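Local coordinates for protein amidase, hydantoinase/carbamoylase family (Burkholderia vietnamiensis, PDB 5I4M) that probably hydrolyses N-carbamoyl-L-amino acids as a two-zinc amidase of the peptidase M20 family, at residues Ser35-Ala40 / Gly112-Ile117. Residues are numbered along the deposited sequence; the frame is centred on the assembly and turned at random.
Sequences SLMEVA and GRFDGI. With ZN (zinc ion), chain C; ZN (zinc ion), chain D; 3PG (3-phosphoglyceric acid), chain E.
Ala-40, in the segment 35-40 that lies on helix 29-39, faces Arg-113 in the loop that leads into helix 117-132, their CA atoms 5.6 Å apart. The two backbones are joined through one water, which donates to both Leu-36 O (2.9 Å) and Arg-113 O (2.8 Å). Beside this bridge Leu-36 spreads its two methyls: CD1 meets the edge of the Phe-114 ring near its plane, 4.2 Å from CE1, while CD2 reaches Ile-117 CG2 at 4.0 Å. Ile-117 CG1 stands anti to the backbone N (chi1 -177°), and a bend at chi2 sets CD1 3.8 Å from Val-39 CG1. This loop carries the bridging aspartate of the two-zinc M20 site, which points to the metals from the side of the loop opposite the apolar contacts: Asp-115 OD1 binds one zinc ion, together with His-104 and His-211, and OD2 the other, together with Glu-150 and His-403, with phosphate oxygens of 3-phosphoglyceric acid ligating both. Gly-116, with positive phi, then occupies the N-cap position of helix 117-132. Ala-40 CB rests on Arg-113 CG at 3.7 Å; the arginine chain bends at chi3 (-62°), and NH1 of the guanidinium comes beside Met-37, whose SD lies in its plane at the edge, 3.9 Å from NH1. Phe-114 CE2 lies over one face of that guanidinium, offset toward its rim, and Asp-408 forms a salt bridge with its NH2.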
loop_
_atom_site.group_PDB
_atom_site.type_symbol
_atom_site.label_atom_id
_atom_site.label_comp_id
_atom_site.label_asym_id
_atom_site.label_seq_id
_atom_site.Cartn_x
_atom_site.Cartn_y
_atom_site.Cartn_z
ATOM N N SER A 35 -21.212 -29.358 5.739
ATOM C CA SER A 35 -21.197 -28.164 6.569
ATOM C C SER A 35 -20.036 -27.254 6.186
ATOM O O SER A 35 -20.185 -26.026 6.210
ATOM C CB SER A 35 -21.155 -28.534 8.056
ATOM O OG SER A 35 -19.884 -29.004 8.466
ATOM N N LEU A 36 -18.895 -27.834 5.784
ATOM C CA LEU A 36 -17.782 -27.019 5.305
ATOM C C LEU A 36 -18.140 -26.310 4.005
ATOM O O LEU A 36 -17.845 -25.122 3.839
ATOM C CB LEU A 36 -16.534 -27.881 5.117
ATOM C CG LEU A 36 -15.811 -28.184 6.428
ATOM C CD1 LEU A 36 -14.929 -29.436 6.318
ATOM C CD2 LEU A 36 -14.959 -26.994 6.860
ATOM N N MET A 37 -18.794 -27.016 3.080
ATOM C CA MET A 37 -19.190 -26.373 1.835
ATOM C C MET A 37 -20.215 -25.273 2.084
ATOM O O MET A 37 -20.224 -24.261 1.375
ATOM C CB MET A 37 -19.735 -27.419 0.863
ATOM C CG MET A 37 -18.741 -28.550 0.558
ATOM S SD MET A 37 -17.242 -27.950 -0.262
ATOM C CE MET A 37 -16.061 -28.000 1.083
ATOM N N GLU A 38 -21.076 -25.453 3.084
ATOM C CA GLU A 38 -22.104 -24.459 3.373
ATOM C C GLU A 38 -21.488 -23.189 3.962
ATOM O O GLU A 38 -21.771 -22.080 3.502
ATOM C CB GLU A 38 -23.134 -25.067 4.325
ATOM C CG GLU A 38 -24.462 -24.391 4.325
ATOM C CD GLU A 38 -25.176 -24.511 2.988
ATOM O OE1 GLU A 38 -25.187 -25.616 2.395
ATOM O OE2 GLU A 38 -25.718 -23.491 2.529
ATOM N N VAL A 39 -20.624 -23.333 4.967
ATOM C CA VAL A 39 -19.984 -22.146 5.534
ATOM C C VAL A 39 -19.027 -21.490 4.537
ATOM O O VAL A 39 -18.803 -20.272 4.589
ATOM C CB VAL A 39 -19.266 -22.498 6.849
ATOM C CG1 VAL A 39 -18.653 -21.248 7.442
ATOM C CG2 VAL A 39 -20.247 -23.103 7.825
ATOM N N ALA A 40 -18.468 -22.261 3.601
ATOM C CA ALA A 40 -17.595 -21.671 2.588
ATOM C C ALA A 40 -18.309 -20.638 1.720
ATOM O O ALA A 40 -17.638 -19.834 1.068
ATOM C CB ALA A 40 -16.999 -22.761 1.696
ATOM N N GLY A 112 -8.536 -19.679 2.741
ATOM C CA GLY A 112 -9.040 -20.928 2.219
ATOM C C GLY A 112 -10.298 -21.371 2.942
ATOM O O GLY A 112 -10.715 -20.793 3.944
ATOM N N ARG A 113 -10.895 -22.437 2.414
ATOM C CA ARG A 113 -12.138 -22.971 2.952
ATOM C C ARG A 113 -11.940 -23.877 4.159
ATOM O O ARG A 113 -12.932 -24.392 4.687
ATOM C CB ARG A 113 -12.882 -23.737 1.847
ATOM C CG ARG A 113 -13.412 -22.817 0.733
ATOM C CD ARG A 113 -13.865 -23.587 -0.518
ATOM N NE ARG A 113 -12.738 -24.300 -1.107
ATOM C CZ ARG A 113 -12.754 -25.572 -1.480
ATOM N NH1 ARG A 113 -13.870 -26.290 -1.368
ATOM N NH2 ARG A 113 -11.652 -26.121 -1.981
ATOM N N PHE A 114 -10.704 -24.080 4.622
ATOM C CA PHE A 114 -10.474 -25.052 5.684
ATOM C C PHE A 114 -9.727 -24.500 6.896
ATOM O O PHE A 114 -9.940 -24.977 8.020
ATOM C CB PHE A 114 -9.725 -26.254 5.105
ATOM C CG PHE A 114 -10.478 -26.952 4.010
ATOM C CD1 PHE A 114 -11.449 -27.899 4.317
ATOM C CD2 PHE A 114 -10.248 -26.636 2.674
ATOM C CE1 PHE A 114 -12.169 -28.532 3.313
ATOM C CE2 PHE A 114 -10.961 -27.271 1.660
ATOM C CZ PHE A 114 -11.916 -28.224 1.981
ATOM N N ASP A 115 -8.838 -23.527 6.698
ATOM C CA ASP A 115 -8.062 -22.981 7.814
ATOM C C ASP A 115 -9.013 -22.468 8.887
ATOM O O ASP A 115 -9.901 -21.657 8.606
ATOM C CB ASP A 115 -7.144 -21.873 7.285
ATOM C CG ASP A 115 -6.337 -21.165 8.364
ATOM O OD1 ASP A 115 -6.335 -21.581 9.548
ATOM O OD2 ASP A 115 -5.649 -20.179 7.983
ATOM N N GLY A 116 -8.874 -23.001 10.101
ATOM C CA GLY A 116 -9.747 -22.613 11.196
ATOM C C GLY A 116 -11.148 -23.202 11.179
ATOM O O GLY A 116 -11.580 -23.827 12.154
ATOM N N ILE A 117 -11.890 -22.994 10.093
ATOM C CA ILE A 117 -13.295 -23.396 10.115
ATOM C C ILE A 117 -13.429 -24.915 10.229
ATOM O O ILE A 117 -14.391 -25.418 10.822
ATOM C CB ILE A 117 -14.032 -22.830 8.878
ATOM C CG1 ILE A 117 -15.529 -23.172 8.926
ATOM C CG2 ILE A 117 -13.405 -23.348 7.592
ATOM C CD1 ILE A 117 -16.280 -22.531 10.090
HETATM ZN ZN ZN C . -5.849 -21.407 11.610
HETATM ZN ZN ZN D . -4.687 -18.759 9.045
HETATM C C1 3PG E . -0.218 -17.625 12.159
HETATM O O1 3PG E . 0.074 -16.868 11.216
HETATM O O2 3PG E . 0.436 -18.658 12.424
HETATM C C2 3PG E . -1.404 -17.263 13.005
HETATM O O3 3PG E . -1.321 -17.918 14.284
HETATM C C3 3PG E . -2.653 -17.725 12.289
HETATM O O1P 3PG E . -2.644 -19.151 12.199
HETATM P P 3PG E . -3.660 -19.890 11.149
HETATM O O2P 3PG E . -5.005 -19.223 11.315
HETATM O O3P 3PG E . -3.035 -19.615 9.788
HETATM O O4P 3PG E . -3.648 -21.359 11.609
HETATM O O HOH W 1 -15.646 -23.782 5.109
HETATM O O HOH W 2 -5.468 -21.600 13.753
#